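Local coordinates for protein TBC1 domain family member 22A (Homo sapiens, PDB 2QFZ) that may act as a GTPase-activating protein for Rab-family GTPases through its all-helical TBC domain, and forms homodimers and binds 14-3-3 proteins, at residues D268-E273 and H279-V284; C285-V290 and S323-E328. One frame throughout, in Å; residues are numbered along the deposited sequence. Where two conformers were deposited one is given.

Interaction 1 (D268-E273 and H279-V284); sequences DTYQSE and HFHLYV
Packing of two consecutive helices joined by a short loop in the all-helical TBC domain brings Thr269 and Tyr270 of helix 260-270, and Glu273 of the loop that follows, against Phe280, His281 and Val284 of helix 276-291. The nearest CA atoms, of Tyr270 and Phe280, are 7.1 Å apart, and the contact is made by side chains. Tyr270 does most of this. Its CG lies anti to the carbonyl carbon (chi1 -72°), and the ring reaches across until OH stands 2.8 Å from His281 ND1. That hydrogen bond is fairly straight, 162°, and meets the imidazole at its edge, close to the ring plane; either partner could be the donor. At the other nitrogen, His281 NE2 is bonded to the carbonyl oxygen of Trp249, so two bonds on different atoms fix the rotation of this buried imidazole. Val284 CG2 meets the tyrosine at its edge, 3.7 Å from Tyr270 CE1, while Phe280 CD2 approaches the same CE1 obliquely. Trading Tyr270 for a phenylalanine would probably leave His281 ND1 without its mate and the imidazole less firmly held. The first torsion of Glu273 carries its CG to Phe280, and the bend at chi2 sets OE1 over a face of that ring, while OE2 bonds to Trp48 NE1. Thr269 adds its methyl, CG2, 4.1 Å from Phe280 CE2, and its hydroxyl bonds to the Trp48 carbonyl. The Glu273 methylene makes a CH-pi contact over one face of Phe280, with CG 4.3 Å from the ring centroid and 26° off the normal.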
ATOM      1  N   ASP A 268      -1.546  -6.577  -4.799  1.00 17.58           N
ATOM      2  CA  ASP A 268      -1.329  -7.947  -5.311  1.00 15.93           C
ATOM      3  C   ASP A 268      -0.127  -7.936  -6.274  1.00 20.43           C
ATOM      4  O   ASP A 268       0.827  -8.720  -6.164  1.00 20.56           O
ATOM      5  CB  ASP A 268      -2.519  -8.499  -6.088  1.00 18.64           C
ATOM      6  CG  ASP A 268      -3.714  -8.834  -5.241  1.00 20.60           C
ATOM      7  OD1 ASP A 268      -3.678  -8.841  -3.992  1.00 18.69           O
ATOM      8  OD2 ASP A 268      -4.763  -9.078  -5.872  1.00 20.91           O
ATOM      9  N   THR A 269      -0.168  -7.012  -7.223  1.00 20.54           N
ATOM     10  CA  THR A 269       0.887  -6.885  -8.199  1.00 19.49           C
ATOM     11  C   THR A 269       2.160  -6.305  -7.636  1.00 17.96           C
ATOM     12  O   THR A 269       3.249  -6.777  -7.993  1.00 22.29           O
ATOM     13  CB  THR A 269       0.407  -6.041  -9.376  1.00 20.95           C
ATOM     14  OG1 THR A 269      -0.760  -6.667  -9.883  1.00 21.84           O
ATOM     15  CG2 THR A 269       1.477  -5.982 -10.494  1.00 21.36           C
ATOM     16  N   TYR A 270       2.061  -5.274  -6.777  1.00 17.50           N
ATOM     17  CA  TYR A 270       3.277  -4.766  -6.108  1.00 20.18           C
ATOM     18  C   TYR A 270       4.076  -5.858  -5.391  1.00 22.04           C
ATOM     19  O   TYR A 270       5.309  -5.827  -5.382  1.00 22.51           O
ATOM     20  CB  TYR A 270       3.014  -3.611  -5.131  1.00 22.65           C
ATOM     21  CG  TYR A 270       2.663  -2.273  -5.762  1.00 25.93           C
ATOM     22  CD1 TYR A 270       2.664  -2.092  -7.133  1.00 28.15           C
ATOM     23  CD2 TYR A 270       2.336  -1.183  -4.973  1.00 28.35           C
ATOM     24  CE1 TYR A 270       2.343  -0.872  -7.696  1.00 30.61           C
ATOM     25  CE2 TYR A 270       2.002   0.046  -5.527  1.00 25.90           C
ATOM     26  CZ  TYR A 270       2.009   0.184  -6.890  1.00 27.76           C
ATOM     27  OH  TYR A 270       1.696   1.345  -7.465  1.00 26.18           O
ATOM     28  N   GLN A 271       3.386  -6.789  -4.757  1.00 24.80           N
ATOM     29  CA  GLN A 271       4.054  -7.866  -4.009  1.00 29.55           C
ATOM     30  C   GLN A 271       4.589  -8.999  -4.929  1.00 29.80           C
ATOM     31  O   GLN A 271       5.339  -9.836  -4.490  1.00 35.10           O
ATOM     32  CB  GLN A 271       3.096  -8.413  -2.940  1.00 33.94           C
ATOM     33  CG  GLN A 271       3.270  -7.710  -1.626  1.00 38.71           C
ATOM     34  CD  GLN A 271       2.117  -7.845  -0.727  1.00 44.35           C
ATOM     35  OE1 GLN A 271       0.985  -7.915  -1.183  1.00 51.36           O
ATOM     36  NE2 GLN A 271       2.370  -7.842   0.582  1.00 45.33           N
ATOM     37  N   SER A 272       4.166  -9.013  -6.189  1.00 30.05           N
ATOM     38  CA  SER A 272       4.594  -9.996  -7.180  1.00 31.77           C
ATOM     39  C   SER A 272       5.812  -9.528  -7.932  1.00 35.54           C
ATOM     40  O   SER A 272       6.548 -10.332  -8.487  1.00 36.73           O
ATOM     41  CB  SER A 272       3.505 -10.209  -8.190  1.00 29.60           C
ATOM     42  OG  SER A 272       2.359 -10.741  -7.577  1.00 35.07           O
ATOM     43  N   GLU A 273       5.997  -8.207  -7.959  1.00 37.94           N
ATOM     44  CA  GLU A 273       7.063  -7.563  -8.714  1.00 39.27           C
ATOM     45  C   GLU A 273       8.326  -7.460  -7.894  1.00 36.66           C
ATOM     46  O   GLU A 273       8.280  -7.321  -6.661  1.00 30.97           O
ATOM     47  CB  GLU A 273       6.648  -6.144  -9.156  1.00 39.47           C
ATOM     48  CG  GLU A 273       5.811  -6.106 -10.397  1.00 40.49           C
ATOM     49  CD  GLU A 273       6.634  -6.336 -11.673  1.00 40.46           C
ATOM     50  OE1 GLU A 273       7.651  -5.660 -11.861  1.00 40.67           O
ATOM     51  OE2 GLU A 273       6.252  -7.194 -12.485  1.00 41.58           O
ATOM     52  N   HIS A 279       9.985   0.611  -6.891  1.00 29.60           N
ATOM     53  CA  HIS A 279      10.398   0.900  -8.262  1.00 31.88           C
ATOM     54  C   HIS A 279       9.181   0.836  -9.194  1.00 29.35           C
ATOM     55  O   HIS A 279       8.853   1.819  -9.853  1.00 22.01           O
ATOM     56  CB  HIS A 279      11.482  -0.118  -8.663  1.00 36.97           C
ATOM     57  CG  HIS A 279      11.965  -0.005 -10.081  1.00 44.68           C
ATOM     58  ND1 HIS A 279      11.877  -1.055 -10.983  1.00 48.94           N
ATOM     59  CD2 HIS A 279      12.588   1.006 -10.744  1.00 47.60           C
ATOM     60  CE1 HIS A 279      12.407  -0.686 -12.139  1.00 48.69           C
ATOM     61  NE2 HIS A 279      12.848   0.558 -12.020  1.00 47.42           N
ATOM     62  N   PHE A 280       8.485  -0.306  -9.224  1.00 28.92           N
ATOM     63  CA  PHE A 280       7.285  -0.411 -10.076  1.00 26.65           C
ATOM     64  C   PHE A 280       6.252   0.698  -9.817  1.00 22.87           C
ATOM     65  O   PHE A 280       5.639   1.165 -10.756  1.00 21.56           O
ATOM     66  CB  PHE A 280       6.622  -1.775  -9.986  1.00 23.00           C
ATOM     67  CG  PHE A 280       5.695  -2.074 -11.130  1.00 24.77           C
ATOM     68  CD1 PHE A 280       6.112  -1.903 -12.454  1.00 29.37           C
ATOM     69  CD2 PHE A 280       4.394  -2.498 -10.896  1.00 26.94           C
ATOM     70  CE1 PHE A 280       5.252  -2.153 -13.520  1.00 27.09           C
ATOM     71  CE2 PHE A 280       3.530  -2.787 -11.969  1.00 23.30           C
ATOM     72  CZ  PHE A 280       3.973  -2.622 -13.270  1.00 24.59           C
ATOM     73  N   HIS A 281       6.083   1.097  -8.554  1.00 21.90           N
ATOM     74  CA  HIS A 281       5.214   2.211  -8.179  1.00 19.24           C
ATOM     75  C   HIS A 281       5.396   3.458  -9.024  1.00 20.14           C
ATOM     76  O   HIS A 281       4.409   4.117  -9.390  1.00 21.31           O
ATOM     77  CB  HIS A 281       5.335   2.558  -6.668  1.00 19.98           C
ATOM     78  CG  HIS A 281       4.385   3.629  -6.221  1.00 14.36           C
ATOM     79  ND1 HIS A 281       3.022   3.457  -6.240  1.00 14.83           N
ATOM     80  CD2 HIS A 281       4.598   4.884  -5.755  1.00 18.71           C
ATOM     81  CE1 HIS A 281       2.430   4.579  -5.870  1.00 19.25           C
ATOM     82  NE2 HIS A 281       3.364   5.460  -5.558  1.00 17.51           N
ATOM     83  N   LEU A 282       6.644   3.819  -9.319  1.00 20.66           N
ATOM     84  CA  LEU A 282       6.932   4.951 -10.203  0.50 19.90           C
ATOM     85  C   LEU A 282       6.186   4.881 -11.541  1.00 20.79           C
ATOM     86  O   LEU A 282       5.616   5.844 -11.977  1.00 18.62           O
ATOM     87  CB  LEU A 282       8.426   5.040 -10.505  0.50 19.96           C
ATOM     88  CG  LEU A 282       9.424   5.234  -9.376  0.50 20.01           C
ATOM     89  CD1 LEU A 282      10.652   5.936  -9.920  0.50 19.83           C
ATOM     90  CD2 LEU A 282       8.836   6.027  -8.215  0.50 21.21           C
ATOM     91  N   TYR A 283       6.210   3.713 -12.174  1.00 21.53           N
ATOM     92  CA  TYR A 283       5.580   3.494 -13.479  1.00 20.36           C
ATOM     93  C   TYR A 283       4.083   3.497 -13.393  1.00 18.20           C
ATOM     94  O   TYR A 283       3.460   3.858 -14.349  1.00 14.81           O
ATOM     95  CB  TYR A 283       6.044   2.164 -14.081  1.00 24.33           C
ATOM     96  CG  TYR A 283       7.499   2.187 -14.332  1.00 23.53           C
ATOM     97  CD1 TYR A 283       8.028   2.803 -15.476  1.00 27.42           C
ATOM     98  CD2 TYR A 283       8.369   1.657 -13.417  1.00 28.22           C
ATOM     99  CE1 TYR A 283       9.433   2.870 -15.688  1.00 25.93           C
ATOM    100  CE2 TYR A 283       9.761   1.713 -13.624  1.00 32.06           C
ATOM    101  CZ  TYR A 283      10.268   2.318 -14.754  1.00 28.72           C
ATOM    102  OH  TYR A 283      11.627   2.326 -14.944  1.00 32.53           O
ATOM    103  N   VAL A 284       3.522   3.039 -12.263  1.00 15.42           N
ATOM    104  CA  VAL A 284       2.091   3.126 -12.017  1.00 19.79           C
ATOM    105  C   VAL A 284       1.678   4.604 -11.899  1.00 19.88           C
ATOM    106  O   VAL A 284       0.608   5.019 -12.420  1.00 15.77           O
ATOM    107  CB  VAL A 284       1.651   2.278 -10.765  1.00 21.07           C
ATOM    108  CG1 VAL A 284       0.159   2.510 -10.422  1.00 22.84           C
ATOM    109  CG2 VAL A 284       1.923   0.797 -11.017  1.00 22.61           C
TER

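Interaction 2 (C285-V290 and S323-E328); sequences CAAFLV and SLLLAE
Apolar helix-helix packing joins Ala287 and Phe288 of helix 276-291 to Leu325 and Glu328 of helix 319-335, the last helix modelled in the chain. The two short segments cross steeply, their N-to-C directions 116° apart, and their axes approach to 8.7 Å. The small side chain of Ala287 is consistent with this close approach: the CA atoms of Ala287 and Glu328 are 6.0 Å apart, and Ala287 CB meets Glu328 CB at 3.9 Å. Leu325 carries most of the contact from its helix. With CG anti to the backbone N (chi1 -173°), its branched end swings nearer the other helix than its CB direction alone would suggest. The two methyls then divide the work. CD1 presses on the backbone between Ala287 and Phe288, lying 3.4 Å from Phe288 N, and also touches Ala287 CB at 3.8 Å. CD2 turns to the aromatic side chain, 4.0 Å from Phe288 CD1, meeting the ring obliquely. Outside the two segments, Trp249 and Trp292 each make an edge-to-face contact with the Phe288 ring, placing the leucine beside an aromatic cluster. Glu328 works differently from Leu325: its CB meets Ala287 CB, and the rest of the chain, bent at chi2, leads away from helix 276-291, with OE1 forming a salt bridge with Arg331 on its own helix. The closest meetings across the interface therefore involve methyl and methylene carbons, an aromatic carbon and peptide backbone, which implies cohesion through shape and burial of apolar surface, with the charge of Glu328 kept at the margin.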
ATOM      1  N   CYS A 285       2.513   5.402 -11.223  1.00 14.48           N
ATOM      2  CA  CYS A 285       2.253   6.831 -11.111  1.00 16.40           C
ATOM      3  C   CYS A 285       2.253   7.532 -12.506  1.00 14.53           C
ATOM      4  O   CYS A 285       1.424   8.397 -12.771  1.00 18.44           O
ATOM      5  CB  CYS A 285       3.243   7.498 -10.147  1.00 17.06           C
ATOM      6  SG  CYS A 285       2.840   7.218  -8.362  1.00 19.52           S
ATOM      7  N   ALA A 286       3.188   7.146 -13.350  1.00 16.05           N
ATOM      8  CA  ALA A 286       3.309   7.687 -14.711  1.00 17.53           C
ATOM      9  C   ALA A 286       2.092   7.343 -15.560  1.00 18.19           C
ATOM     10  O   ALA A 286       1.519   8.225 -16.217  1.00 17.91           O
ATOM     11  CB  ALA A 286       4.605   7.202 -15.358  1.00 15.12           C
ATOM     12  N   ALA A 287       1.664   6.077 -15.490  1.00 22.60           N
ATOM     13  CA  ALA A 287       0.419   5.621 -16.133  1.00 23.09           C
ATOM     14  C   ALA A 287      -0.852   6.278 -15.559  1.00 22.81           C
ATOM     15  O   ALA A 287      -1.817   6.587 -16.288  1.00 22.75           O
ATOM     16  CB  ALA A 287       0.328   4.101 -16.101  1.00 22.37           C
ATOM     17  N   PHE A 288      -0.860   6.526 -14.265  1.00 16.06           N
ATOM     18  CA  PHE A 288      -2.004   7.170 -13.629  1.00 18.63           C
ATOM     19  C   PHE A 288      -2.173   8.601 -14.152  1.00 23.23           C
ATOM     20  O   PHE A 288      -3.285   9.030 -14.496  1.00 23.63           O
ATOM     21  CB  PHE A 288      -1.816   7.152 -12.109  1.00 17.68           C
ATOM     22  CG  PHE A 288      -3.008   7.506 -11.332  1.00 17.29           C
ATOM     23  CD1 PHE A 288      -4.193   6.785 -11.458  1.00 18.56           C
ATOM     24  CD2 PHE A 288      -2.961   8.551 -10.426  1.00 16.17           C
ATOM     25  CE1 PHE A 288      -5.322   7.103 -10.680  1.00 17.45           C
ATOM     26  CE2 PHE A 288      -4.086   8.873  -9.641  1.00 19.15           C
ATOM     27  CZ  PHE A 288      -5.254   8.162  -9.768  1.00 18.32           C
ATOM     28  N   LEU A 289      -1.066   9.322 -14.249  1.00 24.27           N
ATOM     29  CA  LEU A 289      -1.097  10.666 -14.792  1.00 29.21           C
ATOM     30  C   LEU A 289      -1.601  10.719 -16.266  1.00 30.82           C
ATOM     31  O   LEU A 289      -2.505  11.503 -16.597  1.00 30.76           O
ATOM     32  CB  LEU A 289       0.289  11.319 -14.633  1.00 30.85           C
ATOM     33  CG  LEU A 289       0.413  12.813 -14.912  1.00 30.32           C
ATOM     34  CD1 LEU A 289      -0.483  13.667 -14.046  1.00 26.66           C
ATOM     35  CD2 LEU A 289       1.873  13.195 -14.731  1.00 30.81           C
ATOM     36  N   VAL A 290      -1.050   9.875 -17.124  1.00 28.99           N
ATOM     37  CA  VAL A 290      -1.334   9.965 -18.535  1.00 30.79           C
ATOM     38  C   VAL A 290      -2.658   9.310 -18.913  1.00 32.61           C
ATOM     39  O   VAL A 290      -3.141   9.571 -19.996  1.00 28.56           O
ATOM     40  CB  VAL A 290      -0.134   9.529 -19.463  1.00 31.77           C
ATOM     41  CG1 VAL A 290       1.101  10.393 -19.175  1.00 37.33           C
ATOM     42  CG2 VAL A 290       0.205   8.054 -19.383  1.00 34.47           C
ATOM     43  N   SER A 323      -6.473  -3.189 -13.585  1.00 23.32           N
ATOM     44  CA  SER A 323      -5.787  -4.089 -14.524  1.00 26.76           C
ATOM     45  C   SER A 323      -5.251  -3.332 -15.722  1.00 24.39           C
ATOM     46  O   SER A 323      -4.134  -3.584 -16.173  1.00 23.44           O
ATOM     47  CB  SER A 323      -6.726  -5.207 -15.057  1.00 27.94           C
ATOM     48  OG  SER A 323      -7.452  -5.810 -13.996  1.00 34.52           O
ATOM     49  N   LEU A 324      -6.050  -2.414 -16.248  1.00 25.90           N
ATOM     50  CA  LEU A 324      -5.582  -1.536 -17.330  1.00 24.18           C
ATOM     51  C   LEU A 324      -4.423  -0.651 -16.889  1.00 22.66           C
ATOM     52  O   LEU A 324      -3.396  -0.601 -17.561  1.00 21.97           O
ATOM     53  CB  LEU A 324      -6.733  -0.682 -17.856  1.00 29.09           C
ATOM     54  CG  LEU A 324      -7.784  -1.466 -18.655  1.00 34.01           C
ATOM     55  N   LEU A 325      -4.559   0.017 -15.739  1.00 19.52           N
ATOM     56  CA  LEU A 325      -3.479   0.848 -15.216  1.00 17.42           C
ATOM     57  C   LEU A 325      -2.164   0.048 -15.081  1.00 22.11           C
ATOM     58  O   LEU A 325      -1.059   0.502 -15.480  1.00 23.39           O
ATOM     59  CB  LEU A 325      -3.905   1.471 -13.876  1.00 19.28           C
ATOM     60  CG  LEU A 325      -2.997   2.506 -13.217  1.00 20.74           C
ATOM     61  CD1 LEU A 325      -2.886   3.748 -14.148  1.00 23.48           C
ATOM     62  CD2 LEU A 325      -3.505   2.870 -11.818  1.00 19.52           C
ATOM     63  N   LEU A 326      -2.265  -1.168 -14.566  1.00 22.21           N
ATOM     64  CA  LEU A 326      -1.065  -1.983 -14.385  1.00 20.18           C
ATOM     65  C   LEU A 326      -0.461  -2.440 -15.718  1.00 18.31           C
ATOM     66  O   LEU A 326       0.783  -2.552 -15.841  1.00 19.21           O
ATOM     67  CB  LEU A 326      -1.359  -3.184 -13.478  1.00 19.58           C
ATOM     68  CG  LEU A 326      -1.577  -2.900 -11.995  1.00 20.16           C
ATOM     69  CD1 LEU A 326      -2.218  -4.148 -11.224  1.00 19.71           C
ATOM     70  CD2 LEU A 326      -0.272  -2.469 -11.337  1.00 17.57           C
ATOM     71  N   ALA A 327      -1.317  -2.719 -16.707  1.00 19.42           N
ATOM     72  CA  ALA A 327      -0.862  -3.133 -18.039  1.00 21.63           C
ATOM     73  C   ALA A 327      -0.081  -2.006 -18.729  1.00 18.92           C
ATOM     74  O   ALA A 327       0.985  -2.236 -19.290  1.00 23.07           O
ATOM     75  CB  ALA A 327      -2.073  -3.651 -18.928  1.00 23.46           C
ATOM     76  N   GLU A 328      -0.597  -0.782 -18.630  1.00 23.95           N
ATOM     77  CA  GLU A 328       0.104   0.441 -19.049  1.00 22.78           C
ATOM     78  C   GLU A 328       1.427   0.706 -18.317  1.00 22.00           C
ATOM     79  O   GLU A 328       2.451   0.959 -18.944  1.00 19.16           O
ATOM     80  CB  GLU A 328      -0.848   1.637 -18.890  1.00 32.06           C
ATOM     81  CG  GLU A 328      -1.996   1.528 -19.879  1.00 37.78           C
ATOM     82  CD  GLU A 328      -1.448   1.115 -21.256  1.00 41.75           C
ATOM     83  OE1 GLU A 328      -0.735   1.955 -21.866  1.00 42.97           O
ATOM     84  OE2 GLU A 328      -1.647  -0.063 -21.668  1.00 42.04           O
TER

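Helix 276-291 carries both contacts in succession: its earlier part takes part in interaction 1 and its later part in interaction 2, with centres about 11 Å apart. Interaction 1 joins two helices that are separated by a short connection, and is complete in sequence before the first residue of interaction 2; the latter brings in helix 319-335 from more than thirty residues further on. The two touch directly. Val284 CG1 lies 3.9 Å from Leu325 CD2, and Leu326 CD2 is 3.9 Å from Phe280 CE2, so neighbouring leucines of helix 319-335 reach the first contact. Helices 260-270, 276-291 and 319-335 thus pack together as one buried group, with 276-291 contacting both of the others.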